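Local coordinates for glycerol dehydratase (Clostridium butyricum, PDB 1R9D), which dehydrates glycerol without coenzyme B12, probably to 3-hydroxypropionaldehyde, by a radical mechanism thought to use a glycyl radical, at residues R50-L55 against P518-S523; R67-I72 against A236-E241; S137-E142 against N507-A512; R418-E423 against Y543-P548; G603-E608 against A683-S688. One frame throughout, in Å; residues are numbered along the deposited sequence.

Contact 1 (R50-L55 against P518-S523); sequences RRALAL and PLPFLS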
# COMPACT_ATOMS: atom_id res chain seq x y z
N ARG A 50 -10.24 -3.91 6.70
CA ARG A 50 -9.95 -4.15 8.11
C ARG A 50 -10.58 -3.03 8.94
O ARG A 50 -11.13 -3.27 10.01
CB ARG A 50 -8.44 -4.18 8.36
CG ARG A 50 -7.75 -5.44 7.86
CD ARG A 50 -6.95 -6.10 8.97
NE ARG A 50 -5.56 -5.66 8.99
CZ ARG A 50 -4.66 -6.04 9.89
NH1 ARG A 50 -4.99 -6.86 10.87
NH2 ARG A 50 -3.42 -5.60 9.78
N ARG A 51 -10.50 -1.81 8.42
CA ARG A 51 -11.07 -0.65 9.10
C ARG A 51 -12.60 -0.73 9.14
O ARG A 51 -13.22 -0.36 10.14
CB ARG A 51 -10.64 0.64 8.40
CG ARG A 51 -9.15 0.99 8.52
CD ARG A 51 -8.75 1.24 9.97
NE ARG A 51 -9.70 2.14 10.63
CZ ARG A 51 -9.56 2.60 11.87
NH1 ARG A 51 -8.49 2.27 12.60
NH2 ARG A 51 -10.49 3.38 12.39
N ALA A 52 -13.21 -1.19 8.05
CA ALA A 52 -14.67 -1.30 7.99
C ALA A 52 -15.16 -2.39 8.95
O ALA A 52 -16.11 -2.18 9.70
CB ALA A 52 -15.11 -1.61 6.57
N LEU A 53 -14.51 -3.55 8.91
CA LEU A 53 -14.89 -4.68 9.76
C LEU A 53 -14.65 -4.38 11.24
O LEU A 53 -15.36 -4.89 12.11
CB LEU A 53 -14.12 -5.93 9.35
CG LEU A 53 -14.46 -6.45 7.95
CD1 LEU A 53 -13.45 -7.49 7.51
CD2 LEU A 53 -15.87 -7.02 7.95
N ALA A 54 -13.66 -3.54 11.53
CA ALA A 54 -13.35 -3.17 12.90
C ALA A 54 -14.45 -2.24 13.42
O ALA A 54 -14.93 -2.40 14.54
CB ALA A 54 -11.99 -2.48 12.98
N LEU A 55 -14.83 -1.26 12.61
CA LEU A 55 -15.89 -0.34 13.02
C LEU A 55 -17.16 -1.15 13.27
O LEU A 55 -17.89 -0.91 14.23
CB LEU A 55 -16.14 0.72 11.94
CG LEU A 55 -17.26 1.73 12.24
CD1 LEU A 55 -16.97 2.44 13.55
CD2 LEU A 55 -17.39 2.74 11.11
N PRO A 518 -7.02 4.12 6.55
CA PRO A 518 -7.92 4.86 5.67
C PRO A 518 -9.30 4.70 6.33
O PRO A 518 -9.60 3.63 6.85
CB PRO A 518 -7.78 4.13 4.34
CG PRO A 518 -7.50 2.72 4.76
CD PRO A 518 -6.50 2.91 5.88
N LEU A 519 -10.12 5.75 6.31
CA LEU A 519 -11.42 5.70 6.98
C LEU A 519 -12.65 5.61 6.08
O LEU A 519 -13.04 6.59 5.45
CB LEU A 519 -11.56 6.91 7.91
CG LEU A 519 -10.42 7.11 8.92
CD1 LEU A 519 -10.79 8.24 9.86
CD2 LEU A 519 -10.17 5.82 9.70
N PRO A 520 -13.30 4.43 6.03
CA PRO A 520 -14.49 4.18 5.22
C PRO A 520 -15.72 5.03 5.57
O PRO A 520 -16.33 5.63 4.70
CB PRO A 520 -14.77 2.69 5.45
CG PRO A 520 -13.47 2.14 5.93
CD PRO A 520 -12.93 3.23 6.80
N PHE A 521 -16.07 5.06 6.86
CA PHE A 521 -17.25 5.81 7.28
C PHE A 521 -17.13 7.32 7.04
O PHE A 521 -17.99 7.92 6.38
CB PHE A 521 -17.55 5.54 8.76
CG PHE A 521 -18.83 6.18 9.24
CD1 PHE A 521 -18.79 7.28 10.08
CD2 PHE A 521 -20.06 5.69 8.83
CE1 PHE A 521 -19.97 7.90 10.51
CE2 PHE A 521 -21.25 6.29 9.25
CZ PHE A 521 -21.21 7.40 10.09
N LEU A 522 -16.08 7.93 7.56
CA LEU A 522 -15.88 9.36 7.40
C LEU A 522 -15.82 9.75 5.91
O LEU A 522 -16.45 10.72 5.49
CB LEU A 522 -14.57 9.78 8.08
CG LEU A 522 -14.30 11.29 8.08
CD1 LEU A 522 -15.27 11.98 9.02
CD2 LEU A 522 -12.86 11.56 8.51
N SER A 523 -15.08 8.98 5.13
CA SER A 523 -14.92 9.26 3.70
C SER A 523 -16.23 9.26 2.91
O SER A 523 -16.37 10.02 1.95
CB SER A 523 -13.95 8.27 3.07
OG SER A 523 -12.66 8.38 3.65

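Contact 2 (R67-I72 against A236-E241); sequences RDQELI and AKRKAE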
# COMPACT_ATOMS: atom_id res chain seq x y z
N ARG A 67 -28.47 8.15 29.38
CA ARG A 67 -28.42 8.83 30.67
C ARG A 67 -29.79 9.36 31.07
O ARG A 67 -30.64 9.63 30.22
CB ARG A 67 -27.39 9.96 30.63
CG ARG A 67 -26.02 9.52 30.10
CD ARG A 67 -24.97 10.61 30.25
NE ARG A 67 -23.77 10.37 29.45
CZ ARG A 67 -22.94 9.33 29.60
NH1 ARG A 67 -23.17 8.42 30.54
NH2 ARG A 67 -21.89 9.21 28.81
N ASP A 68 -30.00 9.50 32.38
CA ASP A 68 -31.28 9.98 32.88
C ASP A 68 -31.73 11.32 32.30
O ASP A 68 -30.94 12.26 32.19
CB ASP A 68 -31.24 10.08 34.41
CG ASP A 68 -30.74 8.81 35.06
OD1 ASP A 68 -31.25 7.72 34.72
OD2 ASP A 68 -29.84 8.89 35.93
N GLN A 69 -33.00 11.39 31.92
CA GLN A 69 -33.62 12.60 31.38
C GLN A 69 -33.17 13.06 29.99
O GLN A 69 -33.55 14.14 29.54
CB GLN A 69 -33.45 13.76 32.37
CG GLN A 69 -34.08 13.52 33.74
CD GLN A 69 -35.54 13.07 33.65
OE1 GLN A 69 -36.35 13.70 32.96
NE2 GLN A 69 -35.87 11.99 34.34
N GLU A 70 -32.38 12.25 29.29
CA GLU A 70 -31.93 12.62 27.96
C GLU A 70 -33.04 12.57 26.91
O GLU A 70 -33.90 11.69 26.95
CB GLU A 70 -30.78 11.70 27.50
CG GLU A 70 -29.40 12.11 27.99
CD GLU A 70 -28.29 11.26 27.38
OE1 GLU A 70 -27.13 11.73 27.35
OE2 GLU A 70 -28.57 10.12 26.95
N LEU A 71 -33.01 13.52 25.98
CA LEU A 71 -33.98 13.56 24.88
C LEU A 71 -33.23 13.10 23.63
O LEU A 71 -33.81 12.48 22.73
CB LEU A 71 -34.53 14.98 24.67
CG LEU A 71 -35.54 15.53 25.68
CD1 LEU A 71 -35.88 16.97 25.33
CD2 LEU A 71 -36.80 14.68 25.68
N ILE A 72 -31.94 13.42 23.58
CA ILE A 72 -31.08 13.04 22.47
C ILE A 72 -30.13 11.98 23.03
O ILE A 72 -29.39 12.25 23.98
CB ILE A 72 -30.25 14.25 21.96
CG1 ILE A 72 -31.19 15.30 21.36
CG2 ILE A 72 -29.21 13.79 20.93
CD1 ILE A 72 -31.91 14.86 20.09
N ALA A 236 -45.20 8.47 33.95
CA ALA A 236 -45.87 8.51 32.66
C ALA A 236 -45.22 9.46 31.66
O ALA A 236 -45.11 9.13 30.48
CB ALA A 236 -47.33 8.89 32.86
N LYS A 237 -44.79 10.63 32.12
CA LYS A 237 -44.17 11.60 31.22
C LYS A 237 -42.86 11.07 30.63
O LYS A 237 -42.67 11.10 29.41
CB LYS A 237 -43.92 12.92 31.95
CG LYS A 237 -43.38 14.02 31.05
CD LYS A 237 -43.21 15.33 31.79
CE LYS A 237 -42.69 16.41 30.85
NZ LYS A 237 -42.60 17.74 31.53
N ARG A 238 -41.97 10.60 31.49
CA ARG A 238 -40.68 10.08 31.04
C ARG A 238 -40.86 8.82 30.21
O ARG A 238 -40.13 8.59 29.24
CB ARG A 238 -39.78 9.81 32.25
CG ARG A 238 -38.37 9.34 31.90
CD ARG A 238 -37.70 10.27 30.89
NE ARG A 238 -36.35 9.84 30.55
CZ ARG A 238 -35.66 10.31 29.51
NH1 ARG A 238 -36.20 11.22 28.72
NH2 ARG A 238 -34.44 9.86 29.27
N LYS A 239 -41.83 7.99 30.58
CA LYS A 239 -42.10 6.76 29.85
C LYS A 239 -42.46 7.11 28.41
O LYS A 239 -42.01 6.44 27.47
CB LYS A 239 -43.24 5.98 30.52
CG LYS A 239 -43.45 4.59 29.96
CD LYS A 239 -44.52 3.84 30.74
CE LYS A 239 -44.64 2.41 30.26
NZ LYS A 239 -45.68 1.66 31.02
N ALA A 240 -43.26 8.16 28.24
CA ALA A 240 -43.67 8.59 26.91
C ALA A 240 -42.46 9.13 26.13
O ALA A 240 -42.37 8.94 24.92
CB ALA A 240 -44.74 9.67 27.01
N GLU A 241 -41.55 9.79 26.84
CA GLU A 241 -40.35 10.34 26.22
C GLU A 241 -39.48 9.21 25.68
O GLU A 241 -39.04 9.25 24.53
CB GLU A 241 -39.55 11.15 27.25
CG GLU A 241 -40.08 12.56 27.49
CD GLU A 241 -39.44 13.25 28.68
OE1 GLU A 241 -38.31 12.88 29.07
OE2 GLU A 241 -40.05 14.20 29.22
O HOH W 1 -39.34 14.06 32.01

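Contact 3 (S137-E142 against N507-A512); sequences SYMTEE and NCIDIA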
# COMPACT_ATOMS: atom_id res chain seq x y z
N SER A 137 9.16 5.32 10.44
CA SER A 137 9.95 4.54 9.50
C SER A 137 10.12 5.25 8.16
O SER A 137 11.13 5.08 7.48
CB SER A 137 9.32 3.16 9.28
OG SER A 137 9.30 2.41 10.48
N TYR A 138 9.12 6.04 7.76
CA TYR A 138 9.19 6.76 6.49
C TYR A 138 10.08 8.01 6.57
O TYR A 138 10.57 8.48 5.55
CB TYR A 138 7.79 7.16 6.02
CG TYR A 138 7.11 6.12 5.16
CD1 TYR A 138 5.88 5.57 5.53
CD2 TYR A 138 7.69 5.69 3.97
CE1 TYR A 138 5.25 4.61 4.74
CE2 TYR A 138 7.07 4.73 3.17
CZ TYR A 138 5.86 4.19 3.56
OH TYR A 138 5.25 3.23 2.78
N MET A 139 10.29 8.53 7.77
CA MET A 139 11.11 9.72 7.97
C MET A 139 12.60 9.41 7.85
O MET A 139 13.05 8.34 8.27
CB MET A 139 10.86 10.34 9.34
CG MET A 139 9.48 10.91 9.54
SD MET A 139 9.29 11.60 11.20
CE MET A 139 7.53 11.45 11.42
N THR A 140 13.36 10.34 7.28
CA THR A 140 14.80 10.16 7.15
C THR A 140 15.42 10.45 8.51
O THR A 140 14.78 11.07 9.36
CB THR A 140 15.39 11.14 6.14
OG1 THR A 140 15.22 12.47 6.62
CG2 THR A 140 14.70 11.00 4.79
N GLU A 141 16.65 10.01 8.72
CA GLU A 141 17.30 10.25 10.00
C GLU A 141 17.43 11.75 10.28
O GLU A 141 17.24 12.20 11.41
CB GLU A 141 18.67 9.59 10.05
CG GLU A 141 19.32 9.63 11.42
CD GLU A 141 18.38 9.16 12.53
OE1 GLU A 141 17.91 8.01 12.46
OE2 GLU A 141 18.12 9.95 13.46
N GLU A 142 17.75 12.52 9.24
CA GLU A 142 17.89 13.96 9.42
C GLU A 142 16.56 14.60 9.82
O GLU A 142 16.54 15.54 10.61
CB GLU A 142 18.41 14.61 8.13
CG GLU A 142 18.44 16.12 8.18
CD GLU A 142 19.22 16.73 7.03
OE1 GLU A 142 19.15 16.19 5.91
OE2 GLU A 142 19.89 17.76 7.25
N ASN A 507 4.25 14.93 5.81
CA ASN A 507 3.95 14.08 4.67
C ASN A 507 4.15 12.60 4.96
O ASN A 507 3.43 11.76 4.41
CB ASN A 507 4.77 14.51 3.45
CG ASN A 507 4.24 15.79 2.81
OD1 ASN A 507 3.07 16.14 2.98
ND2 ASN A 507 5.10 16.48 2.06
N CYS A 508 5.10 12.27 5.83
CA CYS A 508 5.35 10.87 6.19
C CYS A 508 4.19 10.34 7.03
O CYS A 508 3.79 9.18 6.89
CB CYS A 508 6.66 10.74 6.96
SG CYS A 508 8.15 11.01 5.95
N ILE A 509 3.64 11.19 7.89
CA ILE A 509 2.51 10.83 8.74
C ILE A 509 1.27 10.69 7.85
O ILE A 509 0.41 9.83 8.10
CB ILE A 509 2.28 11.92 9.81
CG1 ILE A 509 3.48 11.97 10.75
CG2 ILE A 509 1.00 11.63 10.60
CD1 ILE A 509 3.47 13.18 11.67
N ASP A 510 1.20 11.52 6.82
CA ASP A 510 0.09 11.52 5.86
C ASP A 510 0.07 10.16 5.15
O ASP A 510 -0.97 9.50 5.05
CB ASP A 510 0.32 12.65 4.84
CG ASP A 510 -0.97 13.20 4.24
OD1 ASP A 510 -1.89 12.42 3.94
OD2 ASP A 510 -1.05 14.44 4.05
N ILE A 511 1.24 9.74 4.66
CA ILE A 511 1.37 8.46 3.98
C ILE A 511 1.00 7.31 4.91
O ILE A 511 0.35 6.35 4.50
CB ILE A 511 2.81 8.26 3.45
CG1 ILE A 511 3.07 9.23 2.29
CG2 ILE A 511 3.01 6.82 2.97
CD1 ILE A 511 4.53 9.27 1.83
N ALA A 512 1.41 7.40 6.18
CA ALA A 512 1.13 6.35 7.15
C ALA A 512 -0.37 6.15 7.40
O ALA A 512 -0.83 5.01 7.48
CB ALA A 512 1.85 6.63 8.47

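Contact 4 (R418-E423 against Y543-P548); sequences RGLTLE and YNFSGP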
# COMPACT_ATOMS: atom_id res chain seq x y z
N ARG A 418 -6.94 30.07 -2.86
CA ARG A 418 -6.42 28.73 -2.66
C ARG A 418 -7.06 27.66 -3.57
O ARG A 418 -6.75 26.48 -3.44
CB ARG A 418 -6.58 28.31 -1.20
CG ARG A 418 -5.69 29.08 -0.23
CD ARG A 418 -4.22 28.66 -0.34
NE ARG A 418 -3.37 29.41 0.58
CZ ARG A 418 -2.06 29.20 0.74
NH1 ARG A 418 -1.45 28.25 0.04
NH2 ARG A 418 -1.37 29.93 1.62
N GLY A 419 -7.95 28.07 -4.46
CA GLY A 419 -8.55 27.10 -5.36
C GLY A 419 -10.04 26.81 -5.26
O GLY A 419 -10.59 26.12 -6.12
N LEU A 420 -10.70 27.31 -4.22
CA LEU A 420 -12.14 27.07 -4.08
C LEU A 420 -12.91 27.95 -5.05
O LEU A 420 -12.45 29.03 -5.41
CB LEU A 420 -12.61 27.38 -2.65
CG LEU A 420 -12.40 26.30 -1.59
CD1 LEU A 420 -10.92 26.15 -1.30
CD2 LEU A 420 -13.16 26.68 -0.31
N THR A 421 -14.08 27.49 -5.48
CA THR A 421 -14.91 28.30 -6.37
C THR A 421 -15.48 29.38 -5.47
O THR A 421 -15.45 29.24 -4.24
CB THR A 421 -16.08 27.49 -6.94
OG1 THR A 421 -16.90 27.02 -5.87
CG2 THR A 421 -15.57 26.31 -7.75
N LEU A 422 -16.01 30.45 -6.05
CA LEU A 422 -16.59 31.52 -5.24
C LEU A 422 -17.80 30.98 -4.48
O LEU A 422 -18.02 31.34 -3.32
CB LEU A 422 -17.02 32.69 -6.13
CG LEU A 422 -17.70 33.89 -5.46
CD1 LEU A 422 -16.78 34.49 -4.40
CD2 LEU A 422 -18.06 34.93 -6.52
N GLU A 423 -18.58 30.11 -5.12
CA GLU A 423 -19.76 29.53 -4.48
C GLU A 423 -19.36 28.73 -3.24
O GLU A 423 -19.96 28.88 -2.18
CB GLU A 423 -20.50 28.62 -5.46
CG GLU A 423 -21.97 28.43 -5.12
CD GLU A 423 -22.63 27.30 -5.90
OE1 GLU A 423 -22.33 27.14 -7.11
OE2 GLU A 423 -23.46 26.57 -5.31
N TYR A 543 -11.15 19.11 -2.35
CA TYR A 543 -10.12 20.05 -1.92
C TYR A 543 -9.17 19.38 -0.92
O TYR A 543 -9.62 18.73 0.02
CB TYR A 543 -10.76 21.28 -1.27
CG TYR A 543 -11.70 22.05 -2.18
CD1 TYR A 543 -13.07 22.15 -1.89
CD2 TYR A 543 -11.23 22.67 -3.33
CE1 TYR A 543 -13.93 22.86 -2.73
CE2 TYR A 543 -12.08 23.37 -4.18
CZ TYR A 543 -13.43 23.47 -3.88
OH TYR A 543 -14.26 24.18 -4.72
N ASN A 544 -7.87 19.55 -1.12
CA ASN A 544 -6.87 18.96 -0.23
C ASN A 544 -5.82 19.98 0.22
O ASN A 544 -5.28 20.72 -0.60
CB ASN A 544 -6.16 17.80 -0.91
CG ASN A 544 -7.02 16.56 -0.98
OD1 ASN A 544 -7.12 15.80 -0.02
ND2 ASN A 544 -7.65 16.35 -2.13
N PHE A 545 -5.53 19.99 1.52
CA PHE A 545 -4.54 20.91 2.07
C PHE A 545 -3.84 20.26 3.25
O PHE A 545 -4.17 19.14 3.65
CB PHE A 545 -5.20 22.20 2.60
CG PHE A 545 -6.00 22.95 1.57
CD1 PHE A 545 -7.39 22.90 1.60
CD2 PHE A 545 -5.38 23.69 0.58
CE1 PHE A 545 -8.15 23.58 0.64
CE2 PHE A 545 -6.13 24.37 -0.38
CZ PHE A 545 -7.51 24.32 -0.35
N SER A 546 -2.85 20.97 3.79
CA SER A 546 -2.10 20.57 4.98
C SER A 546 -1.82 21.91 5.67
O SER A 546 -1.39 22.86 5.02
CB SER A 546 -0.80 19.85 4.63
OG SER A 546 -1.07 18.53 4.19
N GLY A 547 -2.07 21.99 6.98
CA GLY A 547 -1.89 23.27 7.66
C GLY A 547 -1.12 23.33 8.97
O GLY A 547 -1.66 22.98 10.03
N PRO A 548 0.15 23.77 8.93
CA PRO A 548 1.03 23.89 10.09
C PRO A 548 0.98 25.32 10.66
O PRO A 548 0.90 26.29 9.90
CB PRO A 548 2.39 23.53 9.52
CG PRO A 548 2.32 24.17 8.15
CD PRO A 548 0.92 23.87 7.67

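Contact 5 (G603-E608 against A683-S688); sequences GNDIDE and ACNSVS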
# COMPACT_ATOMS: atom_id res chain seq x y z
N GLY A 603 1.41 46.20 18.63
CA GLY A 603 0.13 46.40 19.28
C GLY A 603 -0.17 47.83 19.71
O GLY A 603 -1.14 48.06 20.44
N ASN A 604 0.64 48.78 19.26
CA ASN A 604 0.46 50.19 19.60
C ASN A 604 0.32 51.07 18.36
O ASN A 604 0.44 52.29 18.43
CB ASN A 604 1.64 50.67 20.44
CG ASN A 604 1.68 50.02 21.80
OD1 ASN A 604 0.88 50.33 22.68
ND2 ASN A 604 2.61 49.08 21.98
N ASP A 605 0.06 50.42 17.23
CA ASP A 605 -0.10 51.10 15.95
C ASP A 605 1.16 51.85 15.51
O ASP A 605 1.08 52.92 14.90
CB ASP A 605 -1.30 52.07 16.01
CG ASP A 605 -1.89 52.36 14.63
OD1 ASP A 605 -1.42 51.79 13.63
OD2 ASP A 605 -2.85 53.17 14.56
N ILE A 606 2.32 51.29 15.84
CA ILE A 606 3.61 51.88 15.47
C ILE A 606 4.11 51.09 14.25
O ILE A 606 4.48 49.93 14.38
CB ILE A 606 4.66 51.72 16.59
CG1 ILE A 606 4.20 52.43 17.86
CG2 ILE A 606 6.01 52.27 16.14
CD1 ILE A 606 5.15 52.24 19.04
N ASP A 607 4.12 51.73 13.08
CA ASP A 607 4.54 51.03 11.86
C ASP A 607 5.91 50.38 11.88
O ASP A 607 6.08 49.29 11.33
CB ASP A 607 4.47 51.97 10.65
CG ASP A 607 3.05 52.27 10.22
OD1 ASP A 607 2.15 51.44 10.47
OD2 ASP A 607 2.83 53.35 9.62
N GLU A 608 6.89 51.03 12.49
CA GLU A 608 8.24 50.50 12.53
C GLU A 608 8.30 49.05 13.03
O GLU A 608 8.97 48.21 12.44
CB GLU A 608 9.14 51.38 13.40
CG GLU A 608 10.57 50.87 13.51
CD GLU A 608 11.50 51.88 14.16
OE1 GLU A 608 11.16 52.37 15.26
OE2 GLU A 608 12.56 52.18 13.57
N ALA A 683 -4.48 48.43 19.20
CA ALA A 683 -4.05 47.04 19.12
C ALA A 683 -4.62 46.41 17.85
O ALA A 683 -3.90 45.74 17.11
CB ALA A 683 -4.51 46.27 20.35
N CYS A 684 -5.91 46.62 17.60
CA CYS A 684 -6.56 46.07 16.42
C CYS A 684 -5.87 46.59 15.16
O CYS A 684 -5.63 45.84 14.21
CB CYS A 684 -8.04 46.45 16.37
SG CYS A 684 -9.12 45.51 17.49
N ASN A 685 -5.56 47.88 15.14
CA ASN A 685 -4.91 48.48 13.98
C ASN A 685 -3.57 47.79 13.71
O ASN A 685 -3.23 47.52 12.56
CB ASN A 685 -4.70 49.99 14.20
CG ASN A 685 -6.00 50.77 14.16
OD1 ASN A 685 -7.03 50.27 13.72
ND2 ASN A 685 -5.95 52.02 14.60
N SER A 686 -2.82 47.50 14.77
CA SER A 686 -1.53 46.83 14.62
C SER A 686 -1.68 45.43 14.04
O SER A 686 -0.98 45.05 13.11
CB SER A 686 -0.81 46.70 15.96
OG SER A 686 -0.23 47.93 16.36
N VAL A 687 -2.59 44.65 14.62
CA VAL A 687 -2.78 43.28 14.15
C VAL A 687 -3.27 43.23 12.70
O VAL A 687 -2.92 42.32 11.95
CB VAL A 687 -3.77 42.53 15.07
CG1 VAL A 687 -4.00 41.11 14.56
CG2 VAL A 687 -3.21 42.49 16.48
N SER A 688 -4.07 44.22 12.31
CA SER A 688 -4.61 44.24 10.96
C SER A 688 -3.53 44.45 9.89
O SER A 688 -3.78 44.20 8.71
CB SER A 688 -5.69 45.33 10.82
OG SER A 688 -5.13 46.63 10.84

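Contact 1 (R50-L55 against P518-S523)
Arg51 of helix 47-61 packs from CB to NH2 along Pro518, Leu519 and Pro520. Its CB starts beside the ring of the second proline, 3.8 Å from Pro520 CD. With chi1 at -69°, CG stands beside the backbone N and comes down on Pro518 O at 3.2 Å. That carbonyl is buried here and has no partner in the model, so it meets aliphatic carbon instead of a donor. CD stays near the same oxygen; bends at chi2 and chi3 bring the chain alongside Leu519, whose CD2 lies 3.8 Å from Arg51 NE and 3.6 Å from NH2. The charge is answered elsewhere: NH1 forms a salt bridge with Glu88, and NH2 a weak hydrogen bond to the carbonyl of Glu277. This packing joins helix 47-61 of the PFL-like fold to the start of helix 520-524. Leu519 is the N-cap of the latter, and Pro520, which has no N-H to offer, suits the first turn that follows. Its ring packs against Ala52, Ala52 CB reaching Pro520 CG at 4.1 Å; so small a side chain lets the backbones come close. One turn on, Leu55 sends CD2 to Phe521 CB at 3.7 Å, while the phenylalanine continues toward Ile273 of helix 260-277.

Contact 2 (R67-I72 against A236-E241)
This is a polar contact between a side chain and the backbone, in which Arg238, near the start of helix 236-252, grips the carbonyl of Glu70 in the connection between helices 47-61 and 92-97, far from the centre of the chain. The grip is end-on: both terminal nitrogens reach the same oxygen, NH1 at 2.9 Å and NH2 at 3.0 Å from Glu70 O. The oxygen lies almost in the guanidinium plane. NH2 meets it in the carbonyl plane, on a lone pair, whereas NH1 comes from above that plane. Arginine suits the place because its flat end can put two N-H groups on one carbonyl oxygen while NH1 still reaches Glu241. CG of Arg238 is anti to the backbone N (chi1 -177°), and a bend at chi2 turns the chain across to the loop. The flat group also lies under the backbone, with Gln69 CA 3.5 Å above its centre. Glu241, one helical turn on, fixes its rotation: Arg238 NH1 makes a 2.7 Å salt bridge to Glu241 OE1, which uses its anti lone pair. The other carboxylate oxygen has Arg12 as an ion partner and accepts a hydrogen bond from a water that also donates one to Gln69 OE1. Glu70 turns its own carboxylate elsewhere, to a salt bridge with Lys317 and to Arg67 N, 3.1 Å from OE2. What the arginine holds is the last carbonyl of a type II beta turn, Arg67 to Glu70, closed by the bond from Glu70 N to Arg67 O and with Gln69 in the positive-phi position.

Contact 3 (S137-E142 against N507-A512)
A 3.0 Å backbone bond from Ile511 N to Asn507 O belongs to the helical turn on which Ile511 and Cys508 receive Tyr138. That turn lies late in the long helix 484-516 of the PFL-like fold. Tyr138 and Met139 come from the break between helices 131-138 and 141-147: Met139 is the first residue to leave helical angles, and Thr140 is the N-cap of the next helix. The tyrosine ring crosses Ile511 at about a right angle. Ile511 directs its CG2 branch at the ring in an off-centre CH-pi contact, 4.1 Å from the centroid and 30° off the normal, and its nearest ring atom is Tyr138 CE1 at 3.6 Å. A tyrosine suits this place because its ring can be buried while its hydroxyl reaches on to a hydrogen bond with Glu515. Cys508, small enough for a close approach of the two backbones, fits beneath the end of the first helix. Its CB touches Tyr138 CB at 3.9 Å, and its SG rests 3.5 Å from Tyr138 O. The end of helix 131-138 also belongs to the dimer interface: Pro46 of the second subunit packs on Tyr138, and the carbonyl of Gly44 of that subunit is hydrogen-bonded to Ser137 OG. Met139, flexible and unbranched, runs out in an extended chain past Cys508, with CG 3.8 Å from Cys508 CB, and leaves its CE 4.1 Å from Ile509 CG1.

Contact 4 (R418-E423 against Y543-P548)
Leu420 lies across the face of Tyr543 and at the edge of Phe545, so one leucine serves two aromatic rings in two different ways. A chi1 of -81° keeps its CG beside the backbone N and sets it almost over the middle of the tyrosine ring, 3.8 Å from the centroid and 12° off the normal, a CH-pi contact. The CD1 branch goes on to the second ring, where Leu420 CD1 comes near the plane of Phe545, 4.0 Å from CZ. The edge of Phe545 also faces Arg418 O, which lies in the ring plane 3.8 Å from CE2; the slightly positive ring hydrogens make such an approach to a carbonyl favourable. Beside it, Arg418 CB touches the same CE2 at 4.0 Å, before the arginine leads off to Asn625 and the carbonyl of Ile694. Gly419 ends the preceding helix in a Schellman motif, and its positive phi is one that glycine adopts without strain. Its carbonyl oxygen reaches Tyr543 CE2 at 3.7 Å. At the far end of the tyrosine, the hydroxyl oxygen accepts a weak but fairly straight bond from Thr421 N, 3.4 Å long, and is also hydrogen-bonded to the carboxylate of Asp424. Thr421 is the N-cap of helix 422-426, its OG1 capping the backbone N of that same aspartate. The contact thus lays the turn between helices 408-417 and 422-426 against strand 543-551, whose backbone pairs with strand 442-443; Thr442 of that neighbour packs on both aromatic side chains.

Contact 5 (G603-E608 against A683-S688)
Hydrogen bonds from two neighbouring residues, Ser686 and Asn685, tie helix 680-687 to the loop around Asp605. The firmer one uses the serine hydroxyl as acceptor: Asp605 N donates to Ser686 OG over 2.7 Å, with 148° at the hydrogen. The same hydroxyl is also hydrogen-bonded to Asp610, which would help to hold its rotation. Serine suits the place, since its short side chain lets the loop backbone come within bonding distance of the helix. The second bond is weak, Asn685 ND2 lying 3.3 Å from Asp605 OD2; the amide and carboxylate planes stand 60° apart, so the two groups are turned well out of a common plane. The carboxylate has its stronger partner outside: Lys689 forms salt bridges with Asp605 OD1 and with Asp607. The contact joins the pyruvate formate lyase-like part of the sequence to the glycine-radical part, setting helix 680-687 against the lead-in to helix 607-624, for which Ile606 is the N-cap. Close packing accounts for the rest. Gly603, at a positive phi that favours glycine, allows Ser686 CB to come within 3.5 Å of its CA. Its carbonyl accepts a CA-H...O contact from Ala683, 3.4 Å from Gly603 O to Ala683 CA and 134° at the hydrogen. Ala683 CB also touches that oxygen, at 3.8 Å, while the next residue along, Cys684, packs behind against helix 712-728 and strand 702-705.

In the fold
Contacts 1 and 3 are wholly buried and rely on packing of carbon-rich side chains, with an arginine stem in contact 1; their second segments lie on consecutive helices, 484-516 and 520-524. Contact 3 alone is reached by the second subunit. Contact 4, closest of the five to the centre of the chain, is partly buried and sets aromatic side chains of a strand against a turn. It meets contact 3, where Asp510 packs against Ser546. Contacts 2 and 5 lie farther out, at opposite sides of the centre and about 54 Å apart between centres, and there hydrogen bonds and charged groups predominate. Contact 5 differs again in bringing together the pyruvate formate lyase-like and glycine-radical parts of the chain.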